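Local coordinates for erythrocyte binding antigen 140 (Plasmodium falciparum, PDB 4GF2), which probably binds a sialic-acid-bearing receptor on the host erythrocyte surface during invasion, through a region holding two Duffy-binding-like domains, at residues 396-400 / 468-474; 489-494 / 528-532; 543-547 / 560-566. The protein carries 3 engineered substitutions. All coordinates share one frame; numbering follows the deposited sequence.

Contact 1 of 3, residues 396-400 / 468-474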
# COMPACT_ATOMS: atom_id res chain seq x y z
N GLN A 396 -15.09 -15.18 -14.43
CA GLN A 396 -15.09 -13.94 -15.20
C GLN A 396 -16.33 -13.11 -14.90
O GLN A 396 -16.27 -11.88 -14.93
CB GLN A 396 -15.00 -14.23 -16.70
CG GLN A 396 -13.61 -14.61 -17.16
CD GLN A 396 -13.48 -14.63 -18.67
OE1 GLN A 396 -14.40 -14.24 -19.39
NE2 GLN A 396 -12.34 -15.10 -19.16
N ASN A 397 -17.45 -13.77 -14.62
CA ASN A 397 -18.68 -13.07 -14.26
C ASN A 397 -18.46 -12.15 -13.05
O ASN A 397 -18.78 -10.96 -13.09
CB ASN A 397 -19.82 -14.05 -13.97
CG ASN A 397 -20.39 -14.69 -15.23
OD1 ASN A 397 -20.26 -14.15 -16.33
ND2 ASN A 397 -21.04 -15.83 -15.07
N SER A 398 -17.91 -12.70 -11.97
CA SER A 398 -17.68 -11.92 -10.76
C SER A 398 -16.54 -10.92 -10.96
O SER A 398 -16.58 -9.81 -10.43
CB SER A 398 -17.40 -12.83 -9.57
OG SER A 398 -18.59 -13.49 -9.16
N TYR A 399 -15.54 -11.32 -11.72
CA TYR A 399 -14.46 -10.41 -12.08
C TYR A 399 -15.02 -9.15 -12.75
O TYR A 399 -14.66 -8.03 -12.38
CB TYR A 399 -13.49 -11.11 -13.04
CG TYR A 399 -12.48 -10.18 -13.66
CD1 TYR A 399 -11.51 -9.56 -12.87
CD2 TYR A 399 -12.49 -9.91 -15.02
CE1 TYR A 399 -10.58 -8.71 -13.43
CE2 TYR A 399 -11.55 -9.06 -15.59
CZ TYR A 399 -10.60 -8.47 -14.78
OH TYR A 399 -9.67 -7.62 -15.33
N ALA A 400 -15.90 -9.35 -13.72
CA ALA A 400 -16.48 -8.23 -14.46
C ALA A 400 -17.39 -7.38 -13.57
O ALA A 400 -17.45 -6.16 -13.72
CB ALA A 400 -17.25 -8.75 -15.66
N LYS A 468 -9.72 -16.98 -21.36
CA LYS A 468 -9.27 -15.92 -22.24
C LYS A 468 -10.25 -14.76 -22.33
O LYS A 468 -11.42 -14.90 -21.97
CB LYS A 468 -9.05 -16.47 -23.65
CG LYS A 468 -8.58 -17.92 -23.69
CD LYS A 468 -8.81 -18.53 -25.07
CE LYS A 468 -8.53 -20.03 -25.06
NZ LYS A 468 -8.95 -20.68 -26.33
N ASP A 469 -9.77 -13.63 -22.82
CA ASP A 469 -10.61 -12.47 -23.12
C ASP A 469 -11.40 -11.99 -21.91
O ASP A 469 -12.48 -11.41 -22.05
CB ASP A 469 -11.56 -12.80 -24.28
CG ASP A 469 -10.82 -13.03 -25.59
OD1 ASP A 469 -9.84 -12.30 -25.85
OD2 ASP A 469 -11.21 -13.94 -26.34
N TYR A 470 -10.86 -12.23 -20.72
CA TYR A 470 -11.46 -11.73 -19.50
C TYR A 470 -11.57 -10.21 -19.58
O TYR A 470 -12.48 -9.62 -19.01
CB TYR A 470 -10.64 -12.15 -18.28
CG TYR A 470 -9.16 -11.83 -18.39
CD1 TYR A 470 -8.69 -10.56 -18.10
CD2 TYR A 470 -8.25 -12.80 -18.77
CE1 TYR A 470 -7.34 -10.26 -18.19
CE2 TYR A 470 -6.90 -12.51 -18.86
CZ TYR A 470 -6.45 -11.24 -18.57
OH TYR A 470 -5.12 -10.94 -18.66
N ASP A 471 -10.64 -9.59 -20.30
CA ASP A 471 -10.63 -8.13 -20.43
C ASP A 471 -11.76 -7.65 -21.34
O ASP A 471 -12.48 -6.72 -20.99
CB ASP A 471 -9.29 -7.65 -20.97
CG ASP A 471 -9.14 -6.15 -20.90
OD1 ASP A 471 -9.75 -5.53 -20.00
OD2 ASP A 471 -8.43 -5.58 -21.75
N LYS A 472 -11.90 -8.28 -22.50
CA LYS A 472 -12.99 -7.95 -23.42
C LYS A 472 -14.33 -8.19 -22.75
O LYS A 472 -15.26 -7.40 -22.90
CB LYS A 472 -12.90 -8.79 -24.70
CG LYS A 472 -12.12 -8.14 -25.83
CD LYS A 472 -12.17 -8.99 -27.09
CE LYS A 472 -11.49 -8.30 -28.26
NZ LYS A 472 -11.55 -9.12 -29.50
N PHE A 473 -14.44 -9.29 -22.02
CA PHE A 473 -15.68 -9.64 -21.35
C PHE A 473 -16.10 -8.55 -20.37
O PHE A 473 -17.27 -8.20 -20.27
CB PHE A 473 -15.53 -10.98 -20.61
CG PHE A 473 -16.80 -11.47 -19.99
CD1 PHE A 473 -17.88 -11.82 -20.79
CD2 PHE A 473 -16.92 -11.59 -18.62
CE1 PHE A 473 -19.06 -12.27 -20.22
CE2 PHE A 473 -18.09 -12.04 -18.05
CZ PHE A 473 -19.16 -12.39 -18.85
N GLN A 474 -15.12 -8.01 -19.65
CA GLN A 474 -15.38 -6.97 -18.66
C GLN A 474 -15.88 -5.68 -19.31
O GLN A 474 -16.55 -4.87 -18.67
CB GLN A 474 -14.12 -6.69 -17.84
CG GLN A 474 -14.25 -5.56 -16.84
CD GLN A 474 -13.51 -4.30 -17.27
OE1 GLN A 474 -12.41 -4.38 -17.82
NE2 GLN A 474 -14.12 -3.14 -17.03
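Gln396 reaches from helix 388-407 to the start of the short helix 470-475, a helix-helix packing within the second Duffy-binding-like domain; the segment axes approach to 9.4 Å and cross at -54°. One hydrogen bond joins the two: Gln396 NE2 donates to Lys468 O over 3.0 Å, with an N-H...O angle of 163°. The acceptor lies close to the plane of the amide, yet the donor stands above the carbonyl plane of Lys468, not on a lone pair. An extended chain beyond CG carries the amide there, crossing Tyr470 at about a right angle with Gln396 NE2 3.5 Å from Tyr470 CB.

Apolar contacts lie further along the helices. Tyr399, its CG trans to the backbone N (chi1 170°), brings CE2 to 4.1 Å from Tyr470 CD1. Trp454 of helix 435-457 stacks on Tyr470 and meets Tyr399 edge-to-face, while Tyr399 OH is bonded to Lys450 O. Ala400 CB rests 4.1 Å from Phe473 CD2.

Oxygens at the rim of a ring form the third group. Near the plane of Phe473, Gln396 O lies 3.6 Å from CE2, and Asn397 OD1 comes to 3.3 Å from CZ.

Contact 2 of 3, residues 489-494 / 528-532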
# COMPACT_ATOMS: atom_id res chain seq x y z
N ASP A 489 -28.32 -20.29 -16.92
CA ASP A 489 -28.88 -20.75 -15.66
C ASP A 489 -30.26 -21.36 -15.89
O ASP A 489 -30.59 -22.39 -15.32
CB ASP A 489 -28.97 -19.60 -14.66
CG ASP A 489 -29.57 -20.02 -13.33
OD1 ASP A 489 -28.91 -20.78 -12.60
OD2 ASP A 489 -30.70 -19.59 -13.02
N PHE A 490 -31.05 -20.71 -16.73
CA PHE A 490 -32.41 -21.17 -17.01
C PHE A 490 -32.39 -22.50 -17.74
O PHE A 490 -32.98 -23.48 -17.28
CB PHE A 490 -33.16 -20.13 -17.85
CG PHE A 490 -34.43 -20.64 -18.45
CD1 PHE A 490 -35.54 -20.89 -17.66
CD2 PHE A 490 -34.52 -20.88 -19.82
CE1 PHE A 490 -36.72 -21.37 -18.22
CE2 PHE A 490 -35.69 -21.35 -20.38
CZ PHE A 490 -36.79 -21.60 -19.58
N CYS A 491 -31.71 -22.54 -18.88
CA CYS A 491 -31.61 -23.75 -19.68
C CYS A 491 -31.10 -24.92 -18.85
O CYS A 491 -31.62 -26.03 -18.93
CB CYS A 491 -30.70 -23.52 -20.89
SG CYS A 491 -31.34 -22.30 -22.06
N GLU A 492 -30.08 -24.66 -18.03
CA GLU A 492 -29.50 -25.70 -17.19
C GLU A 492 -30.55 -26.28 -16.25
O GLU A 492 -30.80 -27.49 -16.26
CB GLU A 492 -28.33 -25.15 -16.38
CG GLU A 492 -27.69 -26.17 -15.44
CD GLU A 492 -26.53 -25.59 -14.65
OE1 GLU A 492 -26.28 -24.37 -14.74
OE2 GLU A 492 -25.86 -26.36 -13.93
N LYS A 493 -31.16 -25.43 -15.44
CA LYS A 493 -32.12 -25.88 -14.44
C LYS A 493 -33.34 -26.51 -15.10
O LYS A 493 -34.01 -27.36 -14.50
CB LYS A 493 -32.53 -24.73 -13.52
CG LYS A 493 -31.36 -24.07 -12.78
CD LYS A 493 -30.41 -25.09 -12.18
CE LYS A 493 -29.19 -24.42 -11.56
NZ LYS A 493 -28.19 -25.41 -11.07
N ARG A 494 -33.64 -26.10 -16.33
CA ARG A 494 -34.73 -26.70 -17.07
C ARG A 494 -34.36 -28.14 -17.42
O ARG A 494 -35.14 -29.06 -17.19
CB ARG A 494 -35.03 -25.91 -18.34
CG ARG A 494 -36.18 -26.49 -19.15
CD ARG A 494 -36.47 -25.66 -20.39
NE ARG A 494 -37.32 -26.38 -21.33
CZ ARG A 494 -38.65 -26.38 -21.30
NH1 ARG A 494 -39.32 -25.70 -20.37
NH2 ARG A 494 -39.33 -27.07 -22.21
N TRP A 528 -42.35 -22.57 -10.90
CA TRP A 528 -41.00 -22.22 -11.33
C TRP A 528 -41.02 -21.58 -12.72
O TRP A 528 -40.48 -20.49 -12.91
CB TRP A 528 -40.10 -23.45 -11.34
CG TRP A 528 -38.68 -23.14 -11.73
CD1 TRP A 528 -37.72 -22.55 -10.95
CD2 TRP A 528 -38.06 -23.39 -13.00
NE1 TRP A 528 -36.55 -22.42 -11.66
CE2 TRP A 528 -36.73 -22.92 -12.92
CE3 TRP A 528 -38.50 -23.96 -14.20
CZ2 TRP A 528 -35.84 -23.01 -13.99
CZ3 TRP A 528 -37.61 -24.04 -15.26
CH2 TRP A 528 -36.30 -23.58 -15.15
N ILE A 529 -41.64 -22.26 -13.67
CA ILE A 529 -41.61 -21.82 -15.06
C ILE A 529 -42.29 -20.47 -15.25
O ILE A 529 -41.88 -19.67 -16.09
CB ILE A 529 -42.26 -22.87 -15.99
CG1 ILE A 529 -41.85 -22.61 -17.45
CG2 ILE A 529 -43.77 -22.87 -15.83
CD1 ILE A 529 -40.37 -22.75 -17.70
N ASP A 530 -43.34 -20.22 -14.48
CA ASP A 530 -44.04 -18.94 -14.55
C ASP A 530 -43.14 -17.83 -14.00
O ASP A 530 -43.11 -16.72 -14.54
CB ASP A 530 -45.36 -18.99 -13.79
CG ASP A 530 -46.39 -19.88 -14.46
OD1 ASP A 530 -46.21 -20.21 -15.66
OD2 ASP A 530 -47.38 -20.25 -13.80
N LEU A 531 -42.41 -18.14 -12.93
CA LEU A 531 -41.50 -17.17 -12.34
C LEU A 531 -40.40 -16.81 -13.33
O LEU A 531 -40.05 -15.64 -13.47
CB LEU A 531 -40.89 -17.73 -11.05
CG LEU A 531 -39.80 -16.86 -10.41
CD1 LEU A 531 -40.35 -15.50 -10.02
CD2 LEU A 531 -39.19 -17.57 -9.21
N LYS A 532 -39.87 -17.82 -14.01
CA LYS A 532 -38.79 -17.59 -14.96
C LYS A 532 -39.32 -16.84 -16.18
O LYS A 532 -38.59 -16.07 -16.80
CB LYS A 532 -38.15 -18.92 -15.39
CG LYS A 532 -37.64 -19.78 -14.23
CD LYS A 532 -36.62 -19.07 -13.36
CE LYS A 532 -35.28 -18.90 -14.07
NZ LYS A 532 -34.27 -18.24 -13.19
O HOH W 1 -32.03 -18.42 -14.67
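Phe490 and Trp528 meet through Phe490 CD1 and Trp528 CH2, 3.8 Å apart. Their planes differ by only 10°, but the centroids of the Phe490 ring and the six-membered Trp528 ring are 5.7 Å apart, so the rings are slid past each other with little overlap. Ile529 CD1 lies at the edge of the Phe490 ring, 3.9 Å from Phe490 CE1. On the other helix, Lys493 CB touches Trp528 CZ2 at 3.8 Å.

These side chains span the distance between two nearly antiparallel helices of the second Duffy-binding-like domain, 478-508 and 518-548, whose segment axes run at 170° and come no closer than 12.1 Å.

Lys532 lies alongside Phe490, its chain running the opposite way. Chi1 (-55°) sets Lys532 CG over the centre of one face of Trp528, one turn away on the same helix; bends at chi2 and chi3 then turn NZ toward Asp489. Lys532 NZ forms a long salt bridge with Asp489 OD2, 3.8 Å away. Water 1 sits between them, accepting from Lys532 NZ at 2.7 Å. Further out, Glu535 pairs with Lys532, and Trp326 NE1 donates to Asp489 OD2. Next in the chain, Cys491 turns away from helix 518-548 and is disulfide-bonded to Cys574.

Contact 3 of 3, residues 543-547 / 560-566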
# COMPACT_ATOMS: atom_id res chain seq x y z
N TYR A 543 -33.70 -5.30 -23.04
CA TYR A 543 -32.80 -5.57 -24.14
C TYR A 543 -33.33 -4.93 -25.42
O TYR A 543 -32.57 -4.35 -26.19
CB TYR A 543 -32.64 -7.08 -24.34
CG TYR A 543 -31.82 -7.47 -25.55
CD1 TYR A 543 -32.41 -7.55 -26.81
CD2 TYR A 543 -30.47 -7.75 -25.43
CE1 TYR A 543 -31.66 -7.90 -27.92
CE2 TYR A 543 -29.72 -8.10 -26.53
CZ TYR A 543 -30.32 -8.18 -27.78
OH TYR A 543 -29.58 -8.53 -28.88
N THR A 544 -34.64 -5.03 -25.62
CA THR A 544 -35.28 -4.50 -26.81
C THR A 544 -35.33 -2.97 -26.79
O THR A 544 -34.93 -2.32 -27.75
CB THR A 544 -36.71 -5.03 -26.95
OG1 THR A 544 -36.69 -6.46 -27.01
CG2 THR A 544 -37.36 -4.49 -28.22
N LYS A 545 -35.84 -2.42 -25.70
CA LYS A 545 -35.95 -0.97 -25.56
C LYS A 545 -34.58 -0.30 -25.63
O LYS A 545 -34.43 0.74 -26.26
CB LYS A 545 -36.66 -0.61 -24.25
CG LYS A 545 -38.15 -0.90 -24.26
CD LYS A 545 -38.79 -0.61 -22.92
CE LYS A 545 -40.30 -0.78 -22.99
NZ LYS A 545 -40.95 -0.71 -21.65
N ASP A 546 -33.59 -0.90 -24.98
CA ASP A 546 -32.23 -0.36 -25.00
C ASP A 546 -31.65 -0.46 -26.41
O ASP A 546 -31.06 0.50 -26.91
CB ASP A 546 -31.32 -1.09 -24.00
CG ASP A 546 -31.56 -0.67 -22.56
OD1 ASP A 546 -32.32 0.30 -22.33
OD2 ASP A 546 -30.99 -1.30 -21.65
N LYS A 547 -31.81 -1.61 -27.04
CA LYS A 547 -31.31 -1.82 -28.39
C LYS A 547 -31.82 -0.73 -29.33
O LYS A 547 -31.06 -0.17 -30.12
CB LYS A 547 -31.72 -3.19 -28.92
CG LYS A 547 -31.19 -3.49 -30.32
CD LYS A 547 -31.67 -4.84 -30.84
CE LYS A 547 -33.17 -4.83 -31.11
NZ LYS A 547 -33.65 -6.13 -31.66
N ASN A 560 -28.76 -5.49 -33.63
CA ASN A 560 -29.83 -6.04 -34.44
C ASN A 560 -29.91 -7.56 -34.39
O ASN A 560 -29.91 -8.24 -35.42
CB ASN A 560 -29.68 -5.58 -35.89
CG ASN A 560 -30.90 -5.89 -36.73
OD1 ASN A 560 -32.00 -6.09 -36.20
ND2 ASN A 560 -30.72 -5.95 -38.05
N LYS A 561 -29.95 -8.10 -33.17
CA LYS A 561 -30.21 -9.52 -32.96
C LYS A 561 -31.32 -9.67 -31.94
O LYS A 561 -31.20 -9.20 -30.81
CB LYS A 561 -28.95 -10.24 -32.48
CG LYS A 561 -27.87 -10.37 -33.54
CD LYS A 561 -26.75 -11.28 -33.07
CE LYS A 561 -25.71 -11.49 -34.16
NZ LYS A 561 -24.66 -12.47 -33.75
N GLU A 562 -32.42 -10.30 -32.34
CA GLU A 562 -33.56 -10.49 -31.45
C GLU A 562 -33.08 -11.06 -30.12
O GLU A 562 -32.20 -11.91 -30.08
CB GLU A 562 -34.60 -11.41 -32.09
CG GLU A 562 -36.01 -10.85 -32.07
CD GLU A 562 -36.15 -9.57 -32.89
OE1 GLU A 562 -36.62 -9.65 -34.05
OE2 GLU A 562 -35.79 -8.49 -32.37
N ALA A 563 -33.67 -10.57 -29.03
CA ALA A 563 -33.28 -10.98 -27.68
C ALA A 563 -33.08 -12.49 -27.57
O ALA A 563 -32.04 -12.95 -27.10
CB ALA A 563 -34.31 -10.51 -26.67
N ASN A 564 -34.08 -13.25 -28.00
CA ASN A 564 -34.03 -14.70 -27.87
C ASN A 564 -32.95 -15.32 -28.75
O ASN A 564 -32.51 -16.45 -28.51
CB ASN A 564 -35.40 -15.33 -28.16
CG ASN A 564 -35.93 -14.95 -29.52
OD1 ASN A 564 -35.22 -14.39 -30.35
ND2 ASN A 564 -37.20 -15.26 -29.77
N VAL A 565 -32.51 -14.58 -29.76
CA VAL A 565 -31.41 -15.03 -30.61
C VAL A 565 -30.09 -14.81 -29.89
O VAL A 565 -29.23 -15.69 -29.86
CB VAL A 565 -31.39 -14.29 -31.96
CG1 VAL A 565 -30.08 -14.54 -32.68
CG2 VAL A 565 -32.58 -14.72 -32.82
N TYR A 566 -29.94 -13.62 -29.32
CA TYR A 566 -28.76 -13.31 -28.53
C TYR A 566 -28.51 -14.39 -27.48
O TYR A 566 -27.37 -14.78 -27.24
CB TYR A 566 -28.93 -11.94 -27.86
CG TYR A 566 -27.92 -11.66 -26.77
CD1 TYR A 566 -26.71 -11.07 -27.06
CD2 TYR A 566 -28.20 -11.98 -25.45
CE1 TYR A 566 -25.78 -10.80 -26.06
CE2 TYR A 566 -27.29 -11.72 -24.44
CZ TYR A 566 -26.08 -11.13 -24.76
OH TYR A 566 -25.18 -10.88 -23.75
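Tyr543 OH donates to Lys561 O over 2.6 Å, a short bond that fixes the end of the tyrosine on the chain just ahead of helix 563-570. The approach is fairly well aligned, with a C=O...O angle of 147° and the donor tilted only 15° from the carbonyl plane; the acceptor also lies at the edge of the Tyr543 ring, near its plane. Beside it, Lys547 NZ and Glu562 OE2 form a salt bridge of 3.3 Å. The lysine chain turns at chi3 (68°), and the Lys547 and Glu562 side chains cross at about a right angle. Glu562 occupies the N-cap position, and its O receives both Val565 N and Tyr566 N.

Tyr543 CD1 touches Ala563 CB at 3.5 Å, close for two carbons. On the same face of the ring but at its opposite edge, Tyr543 CE2 stands 4.0 Å from Tyr566 CG, over one face of that tyrosine toward its rim. Tyr566 OH is held in turn by Leu480 O, and Phe479 and Leu480 also touch Tyr543, so helix 478-508 backs the pair. The arrangement is that of a helix-loop-helix, in which the chain leaving helix 518-548 folds back so that its next helix packs against the helix just left.

All three contacts are partly buried and lie on the same side of the chain's centre; the centre of contact 1 lies about 25 Å from it, those of contacts 2 and 3 about 45 and 44 Å. Contacts 2 and 3 share helix 518-548, about 20 Å apart between centres, and helix 478-508, which supplies one side of contact 2, also meets side chains of contacts 1 and 3. Contact 1, most buried by count (5 of 9 touching residues, 2 exposed), relies on a hydrogen bond from a neutral side-chain amide. Contact 2 (3 of 7, none exposed) sets a charged pair beside aromatic rings. Contact 3 (3 of 7, 2 exposed), at a loop, combines a hydrogen bond from a tyrosine hydroxyl with an ion pair.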